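Local coordinates for protein lovastatin nonaketide synthase, polyketide synthase component (PDB 7CPX) that builds the nonaketide dihydromonacolin L, precursor of the hypolipidemic drug lovastatin, by iterative malonyl condensation, methylation, reduction and dehydration, working with the partner protein LovC, at residues 207-212 against 367-372; 1526-1531 against 1590-1595; 1594-1599 against 1616-1621. The protein carries 2 engineered substitutions. All blocks are in the same frame, centred on the assembly; numbering follows the deposited sequence.

Interaction 1 (207-212 against 367-372); sequences GANLIL and HTEGTA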
loop_
_atom_site.group_PDB
_atom_site.type_symbol
_atom_site.label_atom_id
_atom_site.label_comp_id
_atom_site.label_asym_id
_atom_site.label_seq_id
_atom_site.Cartn_x
_atom_site.Cartn_y
_atom_site.Cartn_z
ATOM N N GLY A 207 6.833 -38.965 -7.861
ATOM C CA GLY A 207 5.845 -38.124 -7.220
ATOM C C GLY A 207 6.543 -37.030 -6.457
ATOM O O GLY A 207 7.663 -37.210 -5.969
ATOM N N ALA A 208 5.880 -35.884 -6.351
ATOM C CA ALA A 208 6.488 -34.729 -5.702
ATOM C C ALA A 208 5.415 -33.896 -5.026
ATOM O O ALA A 208 4.493 -33.414 -5.689
ATOM C CB ALA A 208 7.261 -33.882 -6.712
ATOM N N ASN A 209 5.540 -33.732 -3.712
ATOM C CA ASN A 209 4.745 -32.776 -2.958
ATOM C C ASN A 209 5.685 -31.993 -2.061
ATOM O O ASN A 209 6.451 -32.585 -1.295
ATOM C CB ASN A 209 3.669 -33.465 -2.123
ATOM C CG ASN A 209 2.974 -32.514 -1.172
ATOM O OD1 ASN A 209 2.032 -31.818 -1.549
ATOM N ND2 ASN A 209 3.436 -32.480 0.072
ATOM N N LEU A 210 5.630 -30.671 -2.156
ATOM C CA LEU A 210 6.520 -29.806 -1.402
ATOM C C LEU A 210 5.730 -28.681 -0.757
ATOM O O LEU A 210 4.675 -28.271 -1.250
ATOM C CB LEU A 210 7.618 -29.228 -2.295
ATOM C CG LEU A 210 8.599 -30.256 -2.857
ATOM C CD1 LEU A 210 9.610 -29.573 -3.743
ATOM C CD2 LEU A 210 9.297 -31.008 -1.740
ATOM N N ILE A 211 6.263 -28.186 0.355
ATOM C CA ILE A 211 5.639 -27.120 1.123
ATOM C C ILE A 211 6.468 -25.858 0.942
ATOM O O ILE A 211 7.415 -25.607 1.693
ATOM C CB ILE A 211 5.514 -27.512 2.606
ATOM C CG1 ILE A 211 4.435 -28.581 2.768
ATOM C CG2 ILE A 211 5.201 -26.297 3.449
ATOM C CD1 ILE A 211 4.568 -29.399 4.017
ATOM N N LEU A 212 6.115 -25.063 -0.067
ATOM C CA LEU A 212 6.827 -23.836 -0.380
ATOM C C LEU A 212 5.991 -22.590 -0.155
ATOM O O LEU A 212 6.553 -21.493 -0.081
ATOM C CB LEU A 212 7.302 -23.854 -1.839
ATOM C CG LEU A 212 7.919 -25.169 -2.320
ATOM C CD1 LEU A 212 8.001 -25.202 -3.832
ATOM C CD2 LEU A 212 9.292 -25.360 -1.712
ATOM N N HIS A 367 1.087 -37.015 5.142
ATOM C CA HIS A 367 0.330 -37.094 3.898
ATOM C C HIS A 367 1.031 -36.235 2.859
ATOM O O HIS A 367 0.880 -35.011 2.838
ATOM C CB HIS A 367 -1.105 -36.633 4.116
ATOM C CG HIS A 367 -1.958 -36.736 2.892
ATOM N ND1 HIS A 367 -2.809 -37.795 2.665
ATOM C CD2 HIS A 367 -2.078 -35.920 1.820
ATOM C CE1 HIS A 367 -3.424 -37.622 1.510
ATOM N NE2 HIS A 367 -2.998 -36.492 0.976
ATOM N N THR A 368 1.806 -36.875 1.984
ATOM C CA THR A 368 2.612 -36.174 0.993
ATOM C C THR A 368 1.868 -35.985 -0.325
ATOM O O THR A 368 2.494 -35.897 -1.386
ATOM C CB THR A 368 3.929 -36.914 0.766
ATOM O OG1 THR A 368 3.664 -38.216 0.236
ATOM C CG2 THR A 368 4.694 -37.054 2.070
ATOM N N GLU A 369 0.538 -35.938 -0.274
ATOM C CA GLU A 369 -0.286 -35.554 -1.413
ATOM C C GLU A 369 0.121 -36.274 -2.695
ATOM O O GLU A 369 -0.107 -37.480 -2.832
ATOM C CB GLU A 369 -0.215 -34.038 -1.612
ATOM C CG GLU A 369 -0.617 -33.223 -0.396
ATOM C CD GLU A 369 -2.108 -33.249 -0.134
ATOM O OE1 GLU A 369 -2.802 -34.111 -0.709
ATOM O OE2 GLU A 369 -2.589 -32.396 0.641
ATOM N N GLY A 370 0.734 -35.549 -3.635
ATOM C CA GLY A 370 0.986 -36.119 -4.948
ATOM C C GLY A 370 1.818 -37.384 -4.889
ATOM O O GLY A 370 1.487 -38.386 -5.527
ATOM N N THR A 371 2.900 -37.362 -4.119
ATOM C CA THR A 371 3.768 -38.521 -3.978
ATOM C C THR A 371 3.266 -39.500 -2.929
ATOM O O THR A 371 3.864 -40.568 -2.763
ATOM C CB THR A 371 5.188 -38.080 -3.619
ATOM O OG1 THR A 371 6.104 -39.146 -3.888
ATOM C CG2 THR A 371 5.268 -37.726 -2.161
ATOM N N ALA A 372 2.176 -39.167 -2.233
ATOM C CA ALA A 372 1.704 -40.006 -1.138
ATOM C C ALA A 372 1.577 -41.454 -1.581
ATOM O O ALA A 372 2.110 -42.365 -0.936
ATOM C CB ALA A 372 0.364 -39.477 -0.626
#
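Asn209 and Glu369 meet across this contact with the amide of one laid against the aliphatic root of the other. The oxygen OD1 of Asn209 lies 3.2 Å from CB of Glu369 and equally near its CG, and the amide and carboxylate planes stand 56° apart, so the two flat ends do not stack. With CG of Asn209 anti to its own backbone nitrogen (chi1 171°), the amide reaches across to the start of the helix; a short polar side chain suits this place because OD1 also accepts a hydrogen bond from Thr133 OG1. The Glu369 chain bends at CB-CG (chi2 -73°), which carries its carboxylate away from Asn209 and toward the active site, where OE2 is hydrogen-bonded to Tyr242 OH. The Glu369 side chain comes to about 3 Å, between nearest atoms, of that of Cys181, a predicted active-site residue, and the ring of His367, another predicted active-site residue, lies close by.

The second half of the contact is made by Thr371 against Gly207. CB of Thr371 sits 3.3 Å from C of Gly207, and its CA comes within 3.9 Å of the Gly207 CA, a closeness that suits a residue without a side chain at Gly207. Gly370, likewise bare, brings its CA to 4.5 Å from Ala208 O. Small residues thus let strand and helix start run almost against each other, and everything that touches is buried.

The fold is the thiolase fold of ketosynthases. Strand 203-209 lies between strand 126-131, parallel to it, and strand 247-255, antiparallel; Thr371 at the start of helix 369-386 also rests on Ala247 and Cys249, while Ala208 turns from this contact to Leu102 of helix 97-113.

Interaction 2 (1526-1531 against 1590-1595); sequences DLEKTM and LKRVGF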
loop_
_atom_site.group_PDB
_atom_site.type_symbol
_atom_site.label_atom_id
_atom_site.label_comp_id
_atom_site.label_asym_id
_atom_site.label_seq_id
_atom_site.Cartn_x
_atom_site.Cartn_y
_atom_site.Cartn_z
ATOM N N ASP A 1526 -79.940 17.124 -8.448
ATOM C CA ASP A 1526 -80.501 16.346 -7.350
ATOM C C ASP A 1526 -80.122 16.957 -6.004
ATOM O O ASP A 1526 -79.807 16.246 -5.047
ATOM C CB ASP A 1526 -80.035 14.897 -7.430
ATOM C CG ASP A 1526 -80.135 14.328 -8.832
ATOM O OD1 ASP A 1526 -79.352 14.756 -9.704
ATOM O OD2 ASP A 1526 -80.998 13.455 -9.062
ATOM N N LEU A 1527 -80.142 18.291 -5.932
ATOM C CA LEU A 1527 -79.681 19.010 -4.747
ATOM C C LEU A 1527 -80.168 18.370 -3.452
ATOM O O LEU A 1527 -79.371 18.061 -2.560
ATOM C CB LEU A 1527 -80.144 20.467 -4.827
ATOM C CG LEU A 1527 -79.791 21.363 -3.638
ATOM C CD1 LEU A 1527 -78.288 21.397 -3.420
ATOM C CD2 LEU A 1527 -80.332 22.767 -3.850
ATOM N N GLU A 1528 -81.479 18.163 -3.333
ATOM C CA GLU A 1528 -82.014 17.572 -2.110
ATOM C C GLU A 1528 -81.461 16.170 -1.891
ATOM O O GLU A 1528 -81.068 15.816 -0.774
ATOM C CB GLU A 1528 -83.541 17.545 -2.164
ATOM C CG GLU A 1528 -84.169 18.898 -2.454
ATOM C CD GLU A 1528 -85.671 18.902 -2.251
ATOM O OE1 GLU A 1528 -86.231 17.833 -1.924
ATOM O OE2 GLU A 1528 -86.292 19.972 -2.416
ATOM N N LYS A 1529 -81.407 15.361 -2.951
ATOM C CA LYS A 1529 -80.896 14.002 -2.807
ATOM C C LYS A 1529 -79.397 14.003 -2.531
ATOM O O LYS A 1529 -78.901 13.159 -1.777
ATOM C CB LYS A 1529 -81.215 13.186 -4.057
ATOM C CG LYS A 1529 -82.698 13.136 -4.387
ATOM C CD LYS A 1529 -83.025 12.031 -5.380
ATOM C CE LYS A 1529 -82.349 12.256 -6.722
ATOM N NZ LYS A 1529 -82.738 11.223 -7.720
ATOM N N THR A 1530 -78.658 14.940 -3.125
ATOM C CA THR A 1530 -77.230 15.033 -2.839
ATOM C C THR A 1530 -76.988 15.397 -1.379
ATOM O O THR A 1530 -76.087 14.850 -0.730
ATOM C CB THR A 1530 -76.572 16.060 -3.761
ATOM O OG1 THR A 1530 -77.096 17.362 -3.482
ATOM C CG2 THR A 1530 -76.831 15.715 -5.221
ATOM N N MET A 1531 -77.788 16.320 -0.841
ATOM C CA MET A 1531 -77.646 16.683 0.565
ATOM C C MET A 1531 -78.068 15.533 1.473
ATOM O O MET A 1531 -77.482 15.329 2.543
ATOM C CB MET A 1531 -78.458 17.944 0.854
ATOM C CG MET A 1531 -78.001 19.150 0.042
ATOM S SD MET A 1531 -79.167 20.523 0.056
ATOM C CE MET A 1531 -79.016 21.079 1.748
ATOM N N LEU A 1590 -82.206 22.119 3.536
ATOM C CA LEU A 1590 -81.229 21.471 4.397
ATOM C C LEU A 1590 -81.904 20.791 5.582
ATOM O O LEU A 1590 -81.511 19.690 5.981
ATOM C CB LEU A 1590 -80.218 22.531 4.840
ATOM C CG LEU A 1590 -78.919 22.200 5.567
ATOM C CD1 LEU A 1590 -79.147 22.288 7.057
ATOM C CD2 LEU A 1590 -78.367 20.849 5.166
ATOM N N LYS A 1591 -82.923 21.433 6.157
ATOM C CA LYS A 1591 -83.720 20.783 7.190
ATOM C C LYS A 1591 -84.487 19.594 6.626
ATOM O O LYS A 1591 -84.574 18.544 7.272
ATOM C CB LYS A 1591 -84.683 21.790 7.816
ATOM C CG LYS A 1591 -84.007 22.863 8.647
ATOM C CD LYS A 1591 -84.984 23.963 9.026
ATOM C CE LYS A 1591 -84.402 24.890 10.082
ATOM N NZ LYS A 1591 -85.246 26.100 10.287
ATOM N N ARG A 1592 -85.047 19.740 5.423
ATOM C CA ARG A 1592 -85.831 18.651 4.846
ATOM C C ARG A 1592 -84.976 17.411 4.612
ATOM O O ARG A 1592 -85.469 16.282 4.713
ATOM C CB ARG A 1592 -86.481 19.098 3.538
ATOM C CG ARG A 1592 -87.764 19.887 3.723
ATOM C CD ARG A 1592 -88.584 19.914 2.444
ATOM N NE ARG A 1592 -87.885 20.586 1.356
ATOM C CZ ARG A 1592 -87.935 21.891 1.122
ATOM N NH1 ARG A 1592 -88.636 22.706 1.893
ATOM N NH2 ARG A 1592 -87.264 22.391 0.088
ATOM N N VAL A 1593 -83.695 17.598 4.306
ATOM C CA VAL A 1593 -82.823 16.482 3.953
ATOM C C VAL A 1593 -82.098 15.973 5.193
ATOM O O VAL A 1593 -81.119 15.226 5.088
ATOM C CB VAL A 1593 -81.824 16.876 2.850
ATOM C CG1 VAL A 1593 -82.564 17.318 1.595
ATOM C CG2 VAL A 1593 -80.882 17.966 3.336
ATOM N N GLY A 1594 -82.567 16.372 6.374
ATOM C CA GLY A 1594 -82.073 15.798 7.611
ATOM C C GLY A 1594 -80.854 16.484 8.194
ATOM O O GLY A 1594 -79.827 15.838 8.422
ATOM N N PHE A 1595 -80.949 17.789 8.440
ATOM C CA PHE A 1595 -79.879 18.541 9.076
ATOM C C PHE A 1595 -80.489 19.513 10.080
ATOM O O PHE A 1595 -81.707 19.558 10.274
ATOM C CB PHE A 1595 -79.033 19.292 8.046
ATOM C CG PHE A 1595 -78.147 18.413 7.217
ATOM C CD1 PHE A 1595 -78.643 17.760 6.106
ATOM C CD2 PHE A 1595 -76.808 18.269 7.528
ATOM C CE1 PHE A 1595 -77.827 16.972 5.328
ATOM C CE2 PHE A 1595 -75.987 17.475 6.757
ATOM C CZ PHE A 1595 -76.497 16.823 5.656
#
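Met1531 and Val1593 supply most of the apolar contact. CB of Met1531 touches CG2 of Val1593 at 3.5 Å, and farther along the same side chain the methyl CE meets CD2 of Leu1590, also at 3.5 Å, the two chains crossing at about a right angle. The bend at the end of the methionine (chi3 70°) lays CE over the Leu1590 backbone as well, a fit that a flexible, unbranched residue achieves easily. The beta-branched Val1593, the first residue past helix 1583-1592, serves two partners: its other methyl, CG1, packs against CB of Glu1528 at 3.9 Å.

One aromatic approach is to a carbonyl. The Phe1595 ring presents its edge, with CE1 3.3 Å from Met1531 O and the oxygen lying in the ring plane, so the ring's C-H rim faces the partial negative charge.

Charge enters at the exposed border. Glu1528 OE2 and Arg1592 NH2 form a long salt bridge of 3.6 Å; the carboxylate oxygen lies at the guanidinium edge, and the two planes are 46° apart.

Helix 1527-1537 is the connection in a beta-alpha-beta crossover from strand 1512-1518 to strand 1542-1547, and its packing against helix 1583-1592 is that of neighbouring helices flanking the sheet of a Rossmann-like class I methyltransferase.

Interaction 3 (1594-1599 against 1616-1621); sequences GFSGVD and STHAID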
loop_
_atom_site.group_PDB
_atom_site.type_symbol
_atom_site.label_atom_id
_atom_site.label_comp_id
_atom_site.label_asym_id
_atom_site.label_seq_id
_atom_site.Cartn_x
_atom_site.Cartn_y
_atom_site.Cartn_z
ATOM N N GLY A 1594 -82.567 16.372 6.374
ATOM C CA GLY A 1594 -82.073 15.798 7.611
ATOM C C GLY A 1594 -80.854 16.484 8.194
ATOM O O GLY A 1594 -79.827 15.838 8.422
ATOM N N PHE A 1595 -80.949 17.789 8.440
ATOM C CA PHE A 1595 -79.879 18.541 9.076
ATOM C C PHE A 1595 -80.489 19.513 10.080
ATOM O O PHE A 1595 -81.707 19.558 10.274
ATOM C CB PHE A 1595 -79.033 19.292 8.046
ATOM C CG PHE A 1595 -78.147 18.413 7.217
ATOM C CD1 PHE A 1595 -78.643 17.760 6.106
ATOM C CD2 PHE A 1595 -76.808 18.269 7.528
ATOM C CE1 PHE A 1595 -77.827 16.972 5.328
ATOM C CE2 PHE A 1595 -75.987 17.475 6.757
ATOM C CZ PHE A 1595 -76.497 16.823 5.656
ATOM N N SER A 1596 -79.627 20.309 10.710
ATOM C CA SER A 1596 -80.025 21.235 11.764
ATOM C C SER A 1596 -80.378 22.621 11.242
ATOM O O SER A 1596 -80.664 23.514 12.044
ATOM C CB SER A 1596 -78.905 21.354 12.800
ATOM O OG SER A 1596 -79.221 22.325 13.782
ATOM N N GLY A 1597 -80.363 22.824 9.928
ATOM C CA GLY A 1597 -80.600 24.139 9.369
ATOM C C GLY A 1597 -79.328 24.953 9.264
ATOM O O GLY A 1597 -78.222 24.503 9.579
ATOM N N VAL A 1598 -79.494 26.195 8.813
ATOM C CA VAL A 1598 -78.359 27.083 8.592
ATOM C C VAL A 1598 -77.866 27.604 9.933
ATOM O O VAL A 1598 -78.397 28.584 10.468
ATOM C CB VAL A 1598 -78.732 28.243 7.653
ATOM C CG1 VAL A 1598 -77.603 29.252 7.589
ATOM C CG2 VAL A 1598 -79.051 27.716 6.268
ATOM N N ASP A 1599 -76.842 26.949 10.484
ATOM C CA ASP A 1599 -76.293 27.363 11.768
ATOM C C ASP A 1599 -75.407 28.594 11.642
ATOM O O ASP A 1599 -75.395 29.437 12.545
ATOM C CB ASP A 1599 -75.502 26.212 12.389
ATOM C CG ASP A 1599 -76.351 24.976 12.608
ATOM O OD1 ASP A 1599 -77.553 25.125 12.907
ATOM O OD2 ASP A 1599 -75.816 23.856 12.474
ATOM N N SER A 1616 -72.857 26.871 7.398
ATOM C CA SER A 1616 -72.498 25.751 8.256
ATOM C C SER A 1616 -73.760 25.175 8.875
ATOM O O SER A 1616 -74.637 25.920 9.321
ATOM C CB SER A 1616 -71.534 26.177 9.365
ATOM O OG SER A 1616 -72.240 26.538 10.539
ATOM N N THR A 1617 -73.848 23.848 8.902
ATOM C CA THR A 1617 -75.017 23.171 9.444
ATOM C C THR A 1617 -74.587 21.908 10.171
ATOM O O THR A 1617 -73.511 21.365 9.916
ATOM C CB THR A 1617 -76.020 22.815 8.341
ATOM O OG1 THR A 1617 -75.521 21.714 7.571
ATOM C CG2 THR A 1617 -76.241 24.007 7.425
ATOM N N HIS A 1618 -75.439 21.445 11.082
ATOM C CA HIS A 1618 -75.209 20.190 11.781
ATOM C C HIS A 1618 -76.080 19.091 11.187
ATOM O O HIS A 1618 -77.186 19.340 10.700
ATOM C CB HIS A 1618 -75.515 20.326 13.274
ATOM C CG HIS A 1618 -74.885 21.520 13.918
ATOM N ND1 HIS A 1618 -73.711 22.083 13.464
ATOM C CD2 HIS A 1618 -75.270 22.263 14.982
ATOM C CE1 HIS A 1618 -73.399 23.118 14.223
ATOM N NE2 HIS A 1618 -74.329 23.249 15.151
ATOM N N ALA A 1619 -75.567 17.861 11.235
ATOM C CA ALA A 1619 -76.333 16.684 10.827
ATOM C C ALA A 1619 -77.252 16.312 11.986
ATOM O O ALA A 1619 -76.972 15.421 12.792
ATOM C CB ALA A 1619 -75.407 15.538 10.446
ATOM N N ILE A 1620 -78.380 17.022 12.065
ATOM C CA ILE A 1620 -79.226 16.930 13.245
ATOM C C ILE A 1620 -79.725 15.502 13.437
ATOM O O ILE A 1620 -79.870 14.727 12.482
ATOM C CB ILE A 1620 -80.404 17.914 13.151
ATOM C CG1 ILE A 1620 -80.970 18.192 14.545
ATOM C CG2 ILE A 1620 -81.492 17.362 12.245
ATOM C CD1 ILE A 1620 -81.891 19.389 14.601
ATOM N N ASP A 1621 -79.992 15.161 14.691
ATOM C CA ASP A 1621 -80.442 13.837 15.097
ATOM C C ASP A 1621 -81.140 14.011 16.444
ATOM O O ASP A 1621 -81.543 15.125 16.797
ATOM C CB ASP A 1621 -79.259 12.856 15.137
ATOM C CG ASP A 1621 -79.697 11.406 15.063
ATOM O OD1 ASP A 1621 -80.796 11.092 15.565
ATOM O OD2 ASP A 1621 -78.945 10.583 14.502
#
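The carboxylate of Asp1599 is modelled over the imidazole of His1618, with CG of Asp1599 3.6 Å above the ring plane, over its centre, and the two groups tilted 44° apart. OD2 is placed too near the ring to be trusted, so the closeness of the whole carboxylate is doubtful. A chi1 of -59°, which sets CG anti to the carbonyl carbon, directs the group to the ring. A weak bond from Ser1596 OG ties the other oxygen, OD1, back within the loop.

Backbone links flank this pair. Ser1596 N donates to His1618 O at 2.6 Å, and Asp1599 N gives a weaker, more bent bond to Ser1616 O (129° at the hydrogen). They lead into the sheet, where strand 1614-1618 is the reversed strand, set between 1542-1547 and 1600-1602, as in class I methyltransferases. Gly1597, whose positive phi suits glycine, turns its carbonyl to the Thr1617 side chain.

At the other end, Phe1595 reaches inward to Ala1619, CE2 to CB 4.2 Å, where a small residue leaves room for the ring. Ala1619 centres an inverse gamma turn whose last residue, Ile1620, packs its CD1 4.0 Å from CB of Ser1596 and offers its carbonyl to Arg1535.

How the interactions relate
Interaction 1 belongs to the ketosynthase and is buried throughout; interactions 2 and 3 lie in the methyltransferase part, on the opposite side of the chain's centre. The latter two are continuous: they share Gly1594 and Phe1595, and Leu1590 CD1 of interaction 2 packs 3.4 Å from Thr1617 CG2 of interaction 3. Both are partly buried; the border of interaction 2 is the Glu1528-Arg1592 pair, that of interaction 3 the exposed Ile1620. Interaction 2 joins a helix to the end of another and the turn after it, mainly by side chains; interaction 3 joins loop to strand partly by backbone bonds; interaction 1 joins strand and helix through glycines and the Asn209-Glu369 pair, beside the predicted ketosynthase active site.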